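PDB 3EGE: putative methyltransferase from antibiotic biosynthesis pathway from Anabaena variabilis ATCC 29413, which probably transfers methyl groups from S-adenosylmethionine to an acceptor that has not been identified. Local coordinates for residues V23-N28 and Y252-T257; E116-R119 and T125-L128; Y60-S65 and L88-K93. All blocks are in the same frame, centred on the assembly; numbering follows the deposited sequence.

Contact 1: V23-N28 and Y252-T257; sequences VNAIIN and YRFIYT
Helix 20-30 lies against one face of the central sheet, and within these segments A25 and I26 meet a single residue of strand 252-258, F254. The touch is made by the far end of the aromatic ring. A25 CB stands 3.6 Å from F254 CZ and equally near F254 CE2, so the methyl meets the CZ-CE2 end of the ring obliquely. Alanine suits this place because its one carbon lets the phenyl come in close to the helix backbone. Next to it, I26 CG1 approaches F254 CE1 at 4.0 Å, its side chain crossing the phenylalanine at about a right angle. A25 and I26, consecutive in the helix, thus meet adjacent parts of the ring's outer end.

Strand 252-258 runs antiparallel to both its neighbours, 126-131 and 172-181, as the hairpin strand inserted there does in class I methyltransferases. F254 uses its backbone to pair with I176, while its CG is anti to the carbonyl carbon (chi1 -78°) and the ring projects from the sheet towards the helix. Phenylalanine is long enough to span the gap, for the nearest CA atoms, those of I26 and F254, are 8.7 Å apart. V127 also touches F254 from the adjacent strand, and L52 of helix 47-53 packs on I26.

The preceding residue, R253, serves the other face of the sheet, where it meets L158 of helix 158-169. Its NH1 donates to Y252 O at 2.9 Å from well above the carbonyl plane, and the same nitrogen forms a salt bridge with D249.

Contact 2: E116-R119 and T125-L128; sequences EMQR and TIVL
M117 packs on I126 where helix 110-120 meets strand 126-131, the last two elements of a beta-alpha-beta unit of the Rossmann-like fold that begins with strand 97-101. At the start of the helical segment, E116 takes no part in the packing; its carboxylate pairs with R119, one turn later, and has a further partner in loop 88-93. M117, modelled as selenomethionine, has a chain extended beyond CG (chi2 174°): CB lies 3.8 Å from I126 CD1, SE is 3.9 Å from I126 CG2, and SE also comes within 4.0 Å of L128 CD2. Methionine suits this place because a long, unbranched, flexible chain can serve both I126, which points at the helix, and the end of L128, while branched I126 offers it both a CD1 and a CG2 methyl. Q118 adds a marginal touch, its backbone N 4.2 Å from I126 CD1, and its side chain bends so that OE1 approaches the same I126 CD1 at 4.5 Å. R119 closes the segment by gripping E116 side-on in a salt bridge. Both bonds leave near the guanidinium plane but meet the carboxylate from above its own plane: R119 NE to E116 OE1 at 2.8 Å, and NH2 to E116 OE2 at 3.1 Å.

Contact 3: Y60-S65 and L88-K93; sequences YAVEPS and LALPDK. With EDO (1,2-ethanediol), chain B.
Y60 and V62 of strand 58-62 interlock with L90 and L88 of the loop that leads towards strand 97-101, packing the loop onto the face of the parallel part of the Rossmann-like methyltransferase sheet. Both strand residues project towards the loop, whereas A61 between them faces away, leaving a hollow between the phenol ring and the valine. L90 fills it. Its fork straddles the two: CD2 rests 4.1 Å from Y60 CD2, oblique to the ring, and CD1 lies 4.2 Å from V62 CG2. A leucine fits because its two methyls diverge, one for each wall.

The fit also runs the other way, with V62 as the bump entering between L88 and L90. Its CG1 is anti to the backbone N (chi1 -177°) and meets L88 CD2 at 3.7 Å, while CG2 lies within touching range of both leucines. Beta-branched valine therefore offers a short, broad knob that suits a strand. I41 and I120 also pack on L88, and A39, F81 and I120 on L90.

Just beyond the strand the character changes from apolar to polar. E63 holds the place where class I methyltransferases usually carry the acidic residue for the ribose hydroxyls of S-adenosylmethionine, and a similar role here is likely. The side chain bends at chi2 (51°), and its two oxygens have separate protein partners: OE1 takes the amide N-H of G44, in the glycine-rich loop, and OE2 accepts S65 N at 3.1 Å on the anti side. S65 in turn caps helix 66-70 through OG and M68 N. An ethanediol, probably from the crystallisation liquor, occupies the adjoining site, its O1 donating to E63 OE1 at 2.8 Å.

In the fold
All three contacts reach the same sheet. Contacts 1 and 2, with centres about 13 Å apart, meet through neighbouring antiparallel strands: L128 N lies 2.7 Å from I255 O, and I126 N lies 2.9 Å from T257 OG1, both probable hydrogen bonds. They lie on opposite faces: F254 points to helix 20-30, whereas R253 and I255 meet helix 158-169, which also touches I126 and L128. Contacts 2 and 3, about 12 Å apart between centres, are joined by polar groups of helix 110-120. R119 NH1 forms a salt bridge with D92 OD1 at 2.9 Å, and E116 OE2 lies 2.8 Å from L88 N. Contact 3 alone touches the ethanediol in the probable cofactor site.

Contact 1: V23-N28 and Y252-T257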
# COMPACT_ATOMS: atom_id res chain seq x y z
N VAL A 23 9.75 -4.62 -0.75
CA VAL A 23 10.92 -3.76 -1.06
C VAL A 23 11.67 -4.27 -2.30
O VAL A 23 11.98 -3.48 -3.17
CB VAL A 23 11.93 -3.66 0.14
CG1 VAL A 23 13.16 -2.85 -0.25
CG2 VAL A 23 11.24 -3.08 1.38
N ASN A 24 11.94 -5.58 -2.35
CA ASN A 24 12.59 -6.21 -3.52
C ASN A 24 11.78 -6.01 -4.82
O ASN A 24 12.36 -5.74 -5.88
CB ASN A 24 12.84 -7.72 -3.30
CG ASN A 24 13.89 -8.02 -2.20
OD1 ASN A 24 14.67 -7.18 -1.80
ND2 ASN A 24 13.87 -9.25 -1.70
N ALA A 25 10.45 -6.11 -4.71
CA ALA A 25 9.51 -5.86 -5.82
C ALA A 25 9.64 -4.41 -6.33
O ALA A 25 9.78 -4.19 -7.53
CB ALA A 25 8.05 -6.15 -5.38
N ILE A 26 9.61 -3.45 -5.40
CA ILE A 26 9.77 -2.01 -5.72
C ILE A 26 11.15 -1.74 -6.35
O ILE A 26 11.25 -1.07 -7.38
CB ILE A 26 9.59 -1.11 -4.48
CG1 ILE A 26 8.17 -1.24 -3.89
CG2 ILE A 26 9.85 0.37 -4.81
CD1 ILE A 26 8.10 -0.78 -2.42
N ILE A 27 12.20 -2.27 -5.72
CA ILE A 27 13.57 -2.13 -6.22
C ILE A 27 13.70 -2.68 -7.65
O ILE A 27 14.34 -2.04 -8.49
CB ILE A 27 14.62 -2.80 -5.26
CG1 ILE A 27 14.74 -2.00 -3.95
CG2 ILE A 27 16.03 -2.91 -5.90
CD1 ILE A 27 15.38 -0.61 -4.07
N ASN A 28 13.10 -3.84 -7.92
CA ASN A 28 13.17 -4.46 -9.25
C ASN A 28 12.45 -3.63 -10.33
O ASN A 28 13.00 -3.42 -11.41
CB ASN A 28 12.74 -5.94 -9.22
CG ASN A 28 13.70 -6.81 -8.38
OD1 ASN A 28 14.92 -6.62 -8.39
ND2 ASN A 28 13.14 -7.77 -7.66
N TYR A 252 -4.17 -6.82 -5.12
CA TYR A 252 -3.03 -5.89 -5.05
C TYR A 252 -2.26 -5.98 -6.37
O TYR A 252 -2.00 -7.09 -6.89
CB TYR A 252 -2.13 -6.17 -3.86
CG TYR A 252 -2.80 -5.88 -2.54
CD1 TYR A 252 -3.59 -6.87 -1.90
CD2 TYR A 252 -2.69 -4.62 -1.95
CE1 TYR A 252 -4.23 -6.63 -0.66
CE2 TYR A 252 -3.32 -4.34 -0.69
CZ TYR A 252 -4.10 -5.36 -0.05
OH TYR A 252 -4.76 -5.14 1.16
N ARG A 253 -1.92 -4.80 -6.89
CA ARG A 253 -1.30 -4.64 -8.20
C ARG A 253 -0.22 -3.55 -8.23
O ARG A 253 -0.40 -2.47 -7.66
CB ARG A 253 -2.37 -4.20 -9.20
CG ARG A 253 -3.50 -5.17 -9.48
CD ARG A 253 -3.04 -6.32 -10.39
NE ARG A 253 -4.10 -7.27 -10.63
CZ ARG A 253 -4.56 -8.20 -9.78
NH1 ARG A 253 -4.05 -8.34 -8.58
NH2 ARG A 253 -5.55 -9.00 -10.14
N PHE A 254 0.89 -3.85 -8.91
CA PHE A 254 1.89 -2.83 -9.22
C PHE A 254 1.50 -2.26 -10.58
O PHE A 254 1.31 -3.03 -11.53
CB PHE A 254 3.32 -3.38 -9.29
CG PHE A 254 3.94 -3.61 -7.96
CD1 PHE A 254 4.41 -2.53 -7.22
CD2 PHE A 254 4.09 -4.90 -7.44
CE1 PHE A 254 5.03 -2.73 -5.96
CE2 PHE A 254 4.69 -5.11 -6.16
CZ PHE A 254 5.17 -4.02 -5.43
N ILE A 255 1.28 -0.94 -10.64
CA ILE A 255 1.11 -0.19 -11.88
C ILE A 255 2.46 0.53 -12.04
O ILE A 255 2.94 1.15 -11.07
CB ILE A 255 0.02 0.90 -11.84
CG1 ILE A 255 -1.38 0.36 -11.71
CG2 ILE A 255 0.02 1.69 -13.14
CD1 ILE A 255 -2.38 1.53 -11.63
N TYR A 256 3.04 0.45 -13.24
CA TYR A 256 4.33 1.06 -13.51
C TYR A 256 4.55 1.44 -14.97
O TYR A 256 4.05 0.77 -15.88
CB TYR A 256 5.47 0.14 -13.04
CG TYR A 256 5.47 -1.21 -13.70
CD1 TYR A 256 4.67 -2.25 -13.21
CD2 TYR A 256 6.27 -1.47 -14.83
CE1 TYR A 256 4.66 -3.51 -13.81
CE2 TYR A 256 6.25 -2.75 -15.45
CZ TYR A 256 5.44 -3.76 -14.93
OH TYR A 256 5.39 -5.01 -15.53
N THR A 257 5.32 2.51 -15.15
CA THR A 257 5.72 2.96 -16.47
C THR A 257 6.87 2.12 -17.03
O THR A 257 7.68 1.53 -16.30
CB THR A 257 6.15 4.43 -16.48
OG1 THR A 257 7.10 4.63 -15.43
CG2 THR A 257 4.96 5.34 -16.27

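Contact 2: E116-R119 and T125-L128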
# COMPACT_ATOMS: atom_id res chain seq x y z
N GLU A 116 2.12 15.66 -11.59
CA GLU A 116 3.22 16.04 -10.68
C GLU A 116 4.36 15.02 -10.64
O GLU A 116 5.52 15.42 -10.57
CB GLU A 116 2.69 16.28 -9.23
CG GLU A 116 1.98 17.61 -8.97
CD GLU A 116 2.91 18.80 -9.08
OE1 GLU A 116 3.11 19.31 -10.22
OE2 GLU A 116 3.44 19.22 -8.04
N MSE A 117 4.04 13.73 -10.66
CA MSE A 117 5.07 12.67 -10.68
C MSE A 117 5.87 12.75 -11.96
O MSE A 117 7.10 12.67 -11.92
CB MSE A 117 4.47 11.27 -10.54
CG MSE A 117 3.83 11.03 -9.16
SE MSE A 117 2.95 9.36 -9.11
CE MSE A 117 2.16 9.45 -7.24
N GLN A 118 5.18 12.91 -13.09
CA GLN A 118 5.82 13.07 -14.38
C GLN A 118 6.71 14.33 -14.43
O GLN A 118 7.77 14.31 -15.04
CB GLN A 118 4.77 13.06 -15.51
CG GLN A 118 5.34 13.20 -16.95
CD GLN A 118 6.40 12.15 -17.32
OE1 GLN A 118 6.27 10.96 -17.00
NE2 GLN A 118 7.42 12.59 -18.05
N ARG A 119 6.27 15.41 -13.78
CA ARG A 119 7.02 16.68 -13.77
C ARG A 119 8.38 16.57 -13.07
O ARG A 119 9.38 17.14 -13.54
CB ARG A 119 6.17 17.78 -13.11
CG ARG A 119 6.80 19.17 -13.05
CD ARG A 119 5.96 20.18 -12.29
NE ARG A 119 5.81 19.83 -10.88
CZ ARG A 119 6.73 20.01 -9.94
NH1 ARG A 119 7.94 20.46 -10.22
NH2 ARG A 119 6.45 19.66 -8.70
N THR A 125 11.43 5.26 -13.69
CA THR A 125 10.08 4.76 -13.72
C THR A 125 9.26 5.15 -12.48
O THR A 125 9.81 5.41 -11.39
CB THR A 125 10.07 3.20 -13.94
OG1 THR A 125 10.42 2.54 -12.73
CG2 THR A 125 11.05 2.77 -15.07
N ILE A 126 7.95 5.21 -12.71
CA ILE A 126 6.94 5.46 -11.70
C ILE A 126 6.46 4.04 -11.32
O ILE A 126 6.10 3.27 -12.20
CB ILE A 126 5.81 6.37 -12.23
CG1 ILE A 126 6.37 7.77 -12.61
CG2 ILE A 126 4.72 6.52 -11.18
CD1 ILE A 126 5.34 8.72 -13.24
N VAL A 127 6.55 3.70 -10.03
CA VAL A 127 6.14 2.41 -9.50
C VAL A 127 5.04 2.65 -8.43
O VAL A 127 5.32 3.22 -7.39
CB VAL A 127 7.34 1.64 -8.86
CG1 VAL A 127 6.89 0.25 -8.30
CG2 VAL A 127 8.49 1.50 -9.87
N LEU A 128 3.81 2.22 -8.71
CA LEU A 128 2.68 2.38 -7.79
C LEU A 128 2.23 1.01 -7.28
O LEU A 128 1.95 0.16 -8.08
CB LEU A 128 1.50 3.07 -8.51
CG LEU A 128 1.79 4.39 -9.26
CD1 LEU A 128 0.50 4.95 -9.92
CD2 LEU A 128 2.42 5.43 -8.35

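Contact 3: Y60-S65 and L88-K93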
# COMPACT_ATOMS: atom_id res chain seq x y z
N TYR A 60 13.14 11.34 -1.29
CA TYR A 60 12.42 12.56 -0.93
C TYR A 60 10.99 12.10 -0.56
O TYR A 60 10.19 11.78 -1.44
CB TYR A 60 12.41 13.60 -2.06
CG TYR A 60 13.77 14.11 -2.54
CD1 TYR A 60 14.89 14.15 -1.71
CD2 TYR A 60 13.89 14.66 -3.83
CE1 TYR A 60 16.13 14.64 -2.16
CE2 TYR A 60 15.13 15.17 -4.29
CZ TYR A 60 16.23 15.15 -3.45
OH TYR A 60 17.42 15.63 -3.89
N ALA A 61 10.72 12.04 0.75
CA ALA A 61 9.43 11.59 1.30
C ALA A 61 8.46 12.75 1.35
O ALA A 61 8.76 13.76 1.97
CB ALA A 61 9.62 11.02 2.70
N VAL A 62 7.30 12.60 0.70
CA VAL A 62 6.23 13.61 0.72
C VAL A 62 5.00 12.96 1.37
O VAL A 62 4.56 11.93 0.89
CB VAL A 62 5.88 14.16 -0.69
CG1 VAL A 62 4.81 15.27 -0.60
CG2 VAL A 62 7.17 14.68 -1.39
N GLU A 63 4.51 13.59 2.46
CA GLU A 63 3.36 13.12 3.24
C GLU A 63 2.61 14.30 3.87
O GLU A 63 3.22 15.01 4.65
CB GLU A 63 3.87 12.20 4.37
CG GLU A 63 2.80 11.74 5.42
CD GLU A 63 1.56 11.17 4.76
OE1 GLU A 63 1.71 10.33 3.85
OE2 GLU A 63 0.43 11.58 5.12
N PRO A 64 1.29 14.50 3.60
CA PRO A 64 0.57 15.65 4.23
C PRO A 64 0.39 15.59 5.77
O PRO A 64 0.33 16.65 6.42
CB PRO A 64 -0.81 15.61 3.56
CG PRO A 64 -1.01 14.19 3.23
CD PRO A 64 0.36 13.74 2.74
N SER A 65 0.26 14.38 6.32
CA SER A 65 0.07 14.15 7.76
C SER A 65 1.25 14.64 8.58
O SER A 65 2.35 14.09 8.49
CB SER A 65 -0.16 12.66 8.05
OG SER A 65 -0.14 12.38 9.43
N LEU A 88 3.52 19.26 -5.27
CA LEU A 88 4.82 18.90 -4.73
C LEU A 88 5.75 20.12 -4.79
O LEU A 88 5.80 20.80 -5.81
CB LEU A 88 5.42 17.73 -5.50
CG LEU A 88 4.57 16.44 -5.58
CD1 LEU A 88 5.22 15.41 -6.56
CD2 LEU A 88 4.33 15.80 -4.22
N ALA A 89 6.47 20.39 -3.69
CA ALA A 89 7.46 21.48 -3.62
C ALA A 89 8.79 21.14 -4.34
O ALA A 89 9.64 22.00 -4.51
CB ALA A 89 7.74 21.85 -2.20
N LEU A 90 8.94 19.92 -4.82
CA LEU A 90 10.14 19.43 -5.45
C LEU A 90 10.28 20.04 -6.84
O LEU A 90 9.28 20.15 -7.54
CB LEU A 90 10.06 17.90 -5.56
CG LEU A 90 9.83 17.11 -4.26
CD1 LEU A 90 9.68 15.61 -4.58
CD2 LEU A 90 10.94 17.41 -3.24
N PRO A 91 11.50 20.44 -7.25
CA PRO A 91 11.63 21.01 -8.59
C PRO A 91 11.37 20.03 -9.74
O PRO A 91 11.27 18.82 -9.54
CB PRO A 91 13.11 21.48 -8.64
CG PRO A 91 13.55 21.53 -7.23
CD PRO A 91 12.79 20.45 -6.54
N ASP A 92 11.26 20.60 -10.93
CA ASP A 92 11.12 19.84 -12.18
C ASP A 92 12.39 19.00 -12.33
O ASP A 92 13.50 19.48 -12.03
CB ASP A 92 11.10 20.78 -13.40
CG ASP A 92 9.84 21.60 -13.56
OD1 ASP A 92 8.85 21.42 -12.85
OD2 ASP A 92 9.83 22.44 -14.47
N LYS A 93 12.23 17.75 -12.76
CA LYS A 93 13.38 16.89 -13.08
C LYS A 93 14.43 16.81 -11.94
O LYS A 93 15.61 16.95 -12.17
CB LYS A 93 14.00 17.37 -14.42
CG LYS A 93 12.99 17.59 -15.59
CD LYS A 93 12.16 16.33 -15.83
CE LYS A 93 11.03 16.41 -16.83
NZ LYS A 93 10.08 15.22 -16.56
C1 EDO B . -1.24 8.92 2.55
O1 EDO B . -0.44 9.99 2.05
C2 EDO B . -0.35 7.71 2.80
O2 EDO B . -0.72 7.11 4.04